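Local coordinates for transcriptional protein SWT1 (Saccharomyces cerevisiae, PDB 4PQZ) that acts in transcription, probably as an activator, has RNA endonuclease activity, and is represented here by its C-terminal HEPN-like domain, at residues F143-E146 and E147-L151; N121-D124 and L125-E129; K109-T113 and V114-K118. One frame throughout, in Å; residues are numbered along the deposited sequence.

In the fold
From the N terminus the chain first runs through helices 35-62, 79-88 and 90-97, then reaches contact 3, where a loop turns into the short helix 113-116. Contact 2 follows at the start of helix 122-139, and contact 1 at the start of helix 145-163. Each is a local turn closed by neighbouring residues, and the three come in series, neither nested nor crossing. Contacts 3 and 2 touch: the Phe128 ring packs on the backbone of Val114 and Leu115, and Asp124 on Val114. Contact 1 lies apart, its centre about 25 Å from that of contact 2, and sets Phe143 and Glu147 against helix 35-62.

Contact 1: F143-E146 and E147-L151; sequences FTNE and EKQSL
Thr144 and Glu147 form a capping box at the first turn of helix 145-163 and illustrate how a helix start can be closed by its own side chains. Thr144 OG1 sits between its backbone N and carbonyl carbon (chi1 78°), from where it accepts a bond from Glu147 N at 3.3 Å. The return bond, from Thr144 N to Glu147 OE1, is weak at 3.4 Å although nearly straight. Glu147 reaches back by an extended chain, and the positive end of the helix would probably favour its negative charge.

The closely packed part is where Phe143 and Glu147 lie against helix 35-62. Phe143 CB rests 3.4 Å from Glu147 OE1, the ring and carboxylate planes being 64° apart, while the ring meets His56 edge-to-face and Glu147 also touches Phe52 and His56. Lys148 packs more locally: its N donates to Thr144 O at 3.0 Å, and its bent side chain folds back over the same carbonyl, bringing CD to 3.2 Å from Thr144 O.

The opposite character belongs to the exposed residues Asn145, Glu146 and Gln149. There the backbone bond from Gln149 N to Asn145 O, 2.9 Å long, is doubled by one between the two side-chain amides. Their planes stand 78° apart, and Gln149 NE2 directs an in-plane N-H at Asn145 OD1, 2.6 Å away.

Contact 2: N121-D124 and L125-E129; sequences NLND and LRTFE
Leu125 N donates to Asn121 O at 3.0 Å and begins the regular i to i+4 bonding of helix 122-139, which Arg126 N, Thr127 N and Phe128 N continue by donating to Leu122 O, Asn123 O and Asp124 O. Residues 121-124 thus supply the carbonyls and residues 125-128 the amides of one unbroken helical spiral.

The side chains add a polar edge to it. Asn123 and Thr127 lie side by side, and with OG1 beside its own backbone N (chi1 -67°) Thr127 brings that hydroxyl to 3.1 Å from Asn123 O. A water bridges Asp124 and Thr127, donating to Asp124 OD1 at 2.8 Å and lying 2.9 Å from Thr127 OG1. Thr127 also packs on Val114 of helix 113-116.

Arg126 lays its CG 3.2 Å from Leu122 O, and its guanidinium approaches the Leu122 side chain before NH2 bonds to Asn163 OD1. Leu125 is buried against Phe35 and Ile162.

At the start, Asn121 OD1 accepts from Asp124 N at 2.7 Å, whereas Asp124 OD2 stays 4.8 Å from Asn121 N and returns no bond. This one-way use of a side-chain carbonyl to satisfy an early backbone N-H is the classic asparagine N-cap.

Contact 3: K109-T113 and V114-K118; sequences KSLPT and VLKSK
The one-turn helix 113-116, weakly bonded and entered from a loop, is held by Lys116 and Ser117 reaching back to Leu111 and Thr113. Its backbone bonds span three residues: Leu115 N donates to Pro112 O at 3.0 Å, and Lys116 N to Thr113 O at the same length. Both donors stand above the plane of the carbonyl they use, Lys116 N by 73°, as suits bonds that span only three residues.

Apolar atoms pack beside the turn, Leu111 and Leu115 buried and Pro112 exposed. Pro112 and Leu115 run side by side in the same direction, with Pro112 CD 3.9 Å from Leu115 CD1, while Leu111 continues onto Trp132 and Ile79. Leu115 O accepts a bond from Trp132 NE1, which ties the turn to helix 122-139.

Lys116 reaches back five residues. Its CG, anti to its own carbonyl carbon (chi1 -68°), is pressed to 3.5 Å from Leu111 CB, tighter than usual for two carbons. The chain then bends at its outer torsions and places NZ in the carbonyl plane of Leu111, donating to Leu111 O at 2.8 Å. Glu80 of helix 79-88 offers the ammonium a second, long and weak partner.

Two donors grip the carbonyl oxygen of Thr113 from opposite faces: Lys116 N comes from one, and from the other Ser117 OG donates to Thr113 O across 2.7 Å.

Contact 1: F143-E146 and E147-L151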
loop_
_atom_site.group_PDB
_atom_site.type_symbol
_atom_site.label_atom_id
_atom_site.label_comp_id
_atom_site.label_asym_id
_atom_site.label_seq_id
_atom_site.Cartn_x
_atom_site.Cartn_y
_atom_site.Cartn_z
ATOM N N PHE A 143 -8.193 11.601 -0.016
ATOM C CA PHE A 143 -9.435 10.882 0.227
ATOM C C PHE A 143 -10.302 11.658 1.233
ATOM O O PHE A 143 -9.910 12.721 1.742
ATOM C CB PHE A 143 -9.164 9.455 0.719
ATOM C CG PHE A 143 -8.606 8.535 -0.339
ATOM C CD1 PHE A 143 -8.348 8.994 -1.634
ATOM C CD2 PHE A 143 -8.346 7.199 -0.041
ATOM C CE1 PHE A 143 -7.817 8.133 -2.614
ATOM C CE2 PHE A 143 -7.824 6.326 -1.024
ATOM C CZ PHE A 143 -7.554 6.796 -2.308
ATOM N N THR A 144 -11.481 11.138 1.518
ATOM C CA THR A 144 -12.355 11.810 2.481
ATOM C C THR A 144 -11.864 11.616 3.924
ATOM O O THR A 144 -11.077 10.704 4.209
ATOM C CB THR A 144 -13.796 11.338 2.343
ATOM O OG1 THR A 144 -13.947 10.057 2.969
ATOM C CG2 THR A 144 -14.178 11.243 0.852
ATOM N N ASN A 145 -12.307 12.493 4.822
ATOM C CA ASN A 145 -11.927 12.407 6.233
ATOM C C ASN A 145 -12.285 11.033 6.804
ATOM O O ASN A 145 -11.533 10.444 7.590
ATOM C CB ASN A 145 -12.599 13.530 7.032
ATOM C CG ASN A 145 -12.106 13.608 8.478
ATOM O OD1 ASN A 145 -12.715 13.033 9.387
ATOM N ND2 ASN A 145 -11.001 14.324 8.694
ATOM N N GLU A 146 -13.421 10.518 6.357
ATOM C CA GLU A 146 -13.910 9.191 6.727
ATOM C C GLU A 146 -12.954 8.059 6.351
ATOM O O GLU A 146 -12.665 7.170 7.168
ATOM C CB GLU A 146 -15.222 8.942 6.013
ATOM C CG GLU A 146 -16.014 7.820 6.598
ATOM C CD GLU A 146 -17.489 8.098 6.498
ATOM O OE1 GLU A 146 -18.054 7.830 5.417
ATOM O OE2 GLU A 146 -18.073 8.607 7.483
ATOM N N GLU A 147 -12.491 8.080 5.099
ATOM C CA GLU A 147 -11.643 7.016 4.591
ATOM C C GLU A 147 -10.305 7.077 5.297
ATOM O O GLU A 147 -9.723 6.042 5.621
ATOM C CB GLU A 147 -11.523 7.063 3.051
ATOM C CG GLU A 147 -12.827 6.616 2.363
ATOM C CD GLU A 147 -12.940 7.053 0.896
ATOM O OE1 GLU A 147 -12.231 8.000 0.476
ATOM O OE2 GLU A 147 -13.760 6.446 0.163
ATOM N N LYS A 148 -9.854 8.298 5.578
ATOM C CA LYS A 148 -8.642 8.530 6.365
ATOM C C LYS A 148 -8.697 8.014 7.823
ATOM O O LYS A 148 -7.725 7.414 8.289
ATOM C CB LYS A 148 -8.234 10.009 6.295
ATOM C CG LYS A 148 -7.603 10.420 4.953
ATOM C CD LYS A 148 -8.087 11.771 4.468
ATOM C CE LYS A 148 -7.100 12.885 4.733
ATOM N NZ LYS A 148 -7.837 14.153 5.097
ATOM N N GLN A 149 -9.814 8.250 8.530
ATOM C CA GLN A 149 -10.055 7.659 9.857
ATOM C C GLN A 149 -10.009 6.127 9.775
ATOM O O GLN A 149 -9.362 5.454 10.586
ATOM C CB GLN A 149 -11.421 8.102 10.428
ATOM C CG GLN A 149 -11.557 9.606 10.720
ATOM C CD GLN A 149 -12.885 9.968 11.392
ATOM O OE1 GLN A 149 -13.399 9.213 12.213
ATOM N NE2 GLN A 149 -13.441 11.127 11.039
ATOM N N SER A 150 -10.689 5.588 8.765
ATOM C CA SER A 150 -10.717 4.154 8.517
ATOM C C SER A 150 -9.308 3.578 8.320
ATOM O O SER A 150 -9.041 2.432 8.690
ATOM C CB SER A 150 -11.620 3.867 7.310
ATOM O OG SER A 150 -11.471 2.544 6.836
ATOM N N LEU A 151 -8.401 4.376 7.759
ATOM C CA LEU A 151 -7.025 3.929 7.567
ATOM C C LEU A 151 -6.254 3.913 8.883
ATOM O O LEU A 151 -5.509 2.978 9.150
ATOM C CB LEU A 151 -6.293 4.787 6.523
ATOM C CG LEU A 151 -4.836 4.362 6.268
ATOM C CD1 LEU A 151 -4.793 3.032 5.522
ATOM C CD2 LEU A 151 -4.006 5.443 5.556
#

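Contact 2: N121-D124 and L125-E129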
loop_
_atom_site.group_PDB
_atom_site.type_symbol
_atom_site.label_atom_id
_atom_site.label_comp_id
_atom_site.label_asym_id
_atom_site.label_seq_id
_atom_site.Cartn_x
_atom_site.Cartn_y
_atom_site.Cartn_z
ATOM N N ASN A 121 9.872 -13.068 8.941
ATOM C CA ASN A 121 10.394 -12.809 10.288
ATOM C C ASN A 121 9.884 -11.490 10.868
ATOM O O ASN A 121 9.251 -10.702 10.160
ATOM C CB ASN A 121 11.926 -12.866 10.316
ATOM C CG ASN A 121 12.576 -11.880 9.358
ATOM O OD1 ASN A 121 12.525 -10.674 9.568
ATOM N ND2 ASN A 121 13.212 -12.399 8.313
ATOM N N LEU A 122 10.154 -11.249 12.150
ATOM C CA LEU A 122 9.586 -10.084 12.834
ATOM C C LEU A 122 10.170 -8.779 12.323
ATOM O O LEU A 122 9.452 -7.791 12.150
ATOM C CB LEU A 122 9.754 -10.173 14.364
ATOM C CG LEU A 122 9.065 -9.033 15.141
ATOM C CD1 LEU A 122 7.549 -9.079 14.946
ATOM C CD2 LEU A 122 9.425 -9.017 16.643
ATOM N N ASN A 123 11.476 -8.775 12.089
ATOM C CA ASN A 123 12.139 -7.621 11.501
ATOM C C ASN A 123 11.504 -7.230 10.145
ATOM O O ASN A 123 11.169 -6.063 9.910
ATOM C CB ASN A 123 13.638 -7.900 11.350
ATOM C CG ASN A 123 14.361 -6.810 10.564
ATOM O OD1 ASN A 123 14.127 -5.613 10.780
ATOM N ND2 ASN A 123 15.241 -7.222 9.634
ATOM N N ASP A 124 11.319 -8.225 9.278
ATOM C CA ASP A 124 10.742 -8.029 7.948
ATOM C C ASP A 124 9.296 -7.550 8.035
ATOM O O ASP A 124 8.861 -6.730 7.227
ATOM C CB ASP A 124 10.816 -9.324 7.131
ATOM C CG ASP A 124 12.215 -9.608 6.594
ATOM O OD1 ASP A 124 13.167 -8.908 6.999
ATOM O OD2 ASP A 124 12.358 -10.534 5.765
ATOM N N LEU A 125 8.569 -8.055 9.031
ATOM C CA LEU A 125 7.178 -7.664 9.262
ATOM C C LEU A 125 7.057 -6.213 9.717
ATOM O O LEU A 125 6.150 -5.502 9.296
ATOM C CB LEU A 125 6.506 -8.607 10.262
ATOM C CG LEU A 125 5.018 -8.366 10.556
ATOM C CD1 LEU A 125 4.193 -8.282 9.267
ATOM C CD2 LEU A 125 4.457 -9.439 11.493
ATOM N N ARG A 126 7.983 -5.772 10.564
ATOM C CA ARG A 126 8.007 -4.378 10.992
ATOM C C ARG A 126 8.426 -3.482 9.841
ATOM O O ARG A 126 7.849 -2.413 9.631
ATOM C CB ARG A 126 8.947 -4.183 12.189
ATOM C CG ARG A 126 8.539 -5.005 13.393
ATOM C CD ARG A 126 9.264 -4.569 14.644
ATOM N NE ARG A 126 8.429 -4.769 15.826
ATOM C CZ ARG A 126 7.555 -3.869 16.282
ATOM N NH1 ARG A 126 7.399 -2.706 15.661
ATOM N NH2 ARG A 126 6.836 -4.132 17.365
ATOM N N THR A 127 9.435 -3.925 9.101
ATOM C CA THR A 127 9.915 -3.192 7.925
ATOM C C THR A 127 8.803 -3.042 6.885
ATOM O O THR A 127 8.611 -1.966 6.324
ATOM C CB THR A 127 11.152 -3.878 7.294
ATOM O OG1 THR A 127 12.259 -3.772 8.198
ATOM C CG2 THR A 127 11.533 -3.217 5.969
ATOM N N PHE A 128 8.063 -4.127 6.670
ATOM C CA PHE A 128 6.947 -4.153 5.740
ATOM C C PHE A 128 5.863 -3.180 6.176
ATOM O O PHE A 128 5.498 -2.267 5.429
ATOM C CB PHE A 128 6.371 -5.579 5.631
ATOM C CG PHE A 128 5.226 -5.700 4.659
ATOM C CD1 PHE A 128 5.466 -5.869 3.302
ATOM C CD2 PHE A 128 3.902 -5.633 5.102
ATOM C CE1 PHE A 128 4.402 -5.973 2.391
ATOM C CE2 PHE A 128 2.845 -5.730 4.209
ATOM C CZ PHE A 128 3.096 -5.907 2.851
ATOM N N GLU A 129 5.352 -3.390 7.387
ATOM C CA GLU A 129 4.275 -2.574 7.927
ATOM C C GLU A 129 4.647 -1.100 8.033
ATOM O O GLU A 129 3.837 -0.250 7.672
ATOM C CB GLU A 129 3.795 -3.115 9.278
ATOM C CG GLU A 129 2.503 -2.480 9.798
ATOM C CD GLU A 129 2.719 -1.122 10.476
ATOM O OE1 GLU A 129 1.765 -0.314 10.505
ATOM O OE2 GLU A 129 3.839 -0.863 10.978
HETATM O O HOH W 1 13.593 -6.099 7.190
#

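Contact 3: K109-T113 and V114-K118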
loop_
_atom_site.group_PDB
_atom_site.type_symbol
_atom_site.label_atom_id
_atom_site.label_comp_id
_atom_site.label_asym_id
_atom_site.label_seq_id
_atom_site.Cartn_x
_atom_site.Cartn_y
_atom_site.Cartn_z
ATOM N N LYS A 109 10.050 1.601 -9.391
ATOM C CA LYS A 109 10.513 0.834 -10.540
ATOM C C LYS A 109 10.681 -0.645 -10.181
ATOM O O LYS A 109 10.266 -1.535 -10.928
ATOM C CB LYS A 109 11.823 1.434 -11.052
ATOM C CG LYS A 109 12.219 1.041 -12.473
ATOM C CD LYS A 109 13.165 2.085 -13.067
ATOM C CE LYS A 109 14.207 1.451 -13.968
ATOM N NZ LYS A 109 13.616 0.372 -14.796
ATOM N N SER A 110 11.296 -0.899 -9.032
ATOM C CA SER A 110 11.490 -2.264 -8.537
ATOM C C SER A 110 11.669 -2.212 -7.026
ATOM O O SER A 110 12.741 -1.872 -6.520
ATOM C CB SER A 110 12.708 -2.938 -9.194
ATOM O OG SER A 110 12.735 -4.342 -8.933
ATOM N N LEU A 111 10.593 -2.522 -6.317
ATOM C CA LEU A 111 10.613 -2.583 -4.864
ATOM C C LEU A 111 11.488 -3.735 -4.402
ATOM O O LEU A 111 11.530 -4.784 -5.052
ATOM C CB LEU A 111 9.200 -2.803 -4.315
ATOM C CG LEU A 111 8.181 -1.668 -4.273
ATOM C CD1 LEU A 111 6.868 -2.213 -3.705
ATOM C CD2 LEU A 111 8.714 -0.520 -3.419
ATOM N N PRO A 112 12.179 -3.551 -3.269
ATOM C CA PRO A 112 12.866 -4.674 -2.623
ATOM C C PRO A 112 11.856 -5.752 -2.255
ATOM O O PRO A 112 10.723 -5.421 -1.914
ATOM C CB PRO A 112 13.445 -4.036 -1.352
ATOM C CG PRO A 112 13.642 -2.585 -1.717
ATOM C CD PRO A 112 12.427 -2.272 -2.579
ATOM N N THR A 113 12.261 -7.013 -2.324
ATOM C CA THR A 113 11.370 -8.134 -2.035
ATOM C C THR A 113 10.729 -8.090 -0.631
ATOM O O THR A 113 9.621 -8.600 -0.436
ATOM C CB THR A 113 12.076 -9.500 -2.261
ATOM O OG1 THR A 113 13.274 -9.564 -1.480
ATOM C CG2 THR A 113 12.436 -9.681 -3.735
ATOM N N VAL A 114 11.412 -7.480 0.338
ATOM C CA VAL A 114 10.862 -7.364 1.695
ATOM C C VAL A 114 9.540 -6.581 1.705
ATOM O O VAL A 114 8.658 -6.814 2.539
ATOM C CB VAL A 114 11.866 -6.718 2.697
ATOM C CG1 VAL A 114 12.150 -5.272 2.336
ATOM C CG2 VAL A 114 11.328 -6.823 4.126
ATOM N N LEU A 115 9.414 -5.669 0.747
ATOM C CA LEU A 115 8.249 -4.821 0.608
ATOM C C LEU A 115 7.190 -5.431 -0.319
ATOM O O LEU A 115 6.044 -4.981 -0.332
ATOM C CB LEU A 115 8.679 -3.438 0.109
ATOM C CG LEU A 115 9.650 -2.699 1.036
ATOM C CD1 LEU A 115 10.106 -1.344 0.469
ATOM C CD2 LEU A 115 9.040 -2.544 2.436
ATOM N N LYS A 116 7.564 -6.468 -1.070
ATOM C CA LYS A 116 6.690 -7.046 -2.108
ATOM C C LYS A 116 6.041 -8.374 -1.734
ATOM O O LYS A 116 5.226 -8.899 -2.499
ATOM C CB LYS A 116 7.455 -7.254 -3.418
ATOM C CG LYS A 116 7.862 -5.983 -4.102
ATOM C CD LYS A 116 8.319 -6.225 -5.544
ATOM C CE LYS A 116 9.530 -7.138 -5.629
ATOM N NZ LYS A 116 10.459 -6.710 -6.722
ATOM N N SER A 117 6.406 -8.926 -0.580
ATOM C CA SER A 117 5.971 -10.279 -0.235
ATOM C C SER A 117 5.674 -10.457 1.249
ATOM O O SER A 117 5.913 -9.551 2.057
ATOM C CB SER A 117 6.993 -11.327 -0.718
ATOM O OG SER A 117 8.326 -10.982 -0.366
ATOM N N LYS A 118 5.140 -11.627 1.593
ATOM C CA LYS A 118 4.753 -11.934 2.967
ATOM C C LYS A 118 5.973 -12.058 3.865
ATOM O O LYS A 118 6.874 -12.851 3.583
ATOM C CB LYS A 118 3.935 -13.222 3.032
ATOM C CG LYS A 118 3.192 -13.389 4.355
ATOM C CD LYS A 118 2.511 -14.751 4.472
ATOM C CE LYS A 118 3.328 -15.695 5.348
ATOM N NZ LYS A 118 2.449 -16.559 6.195
#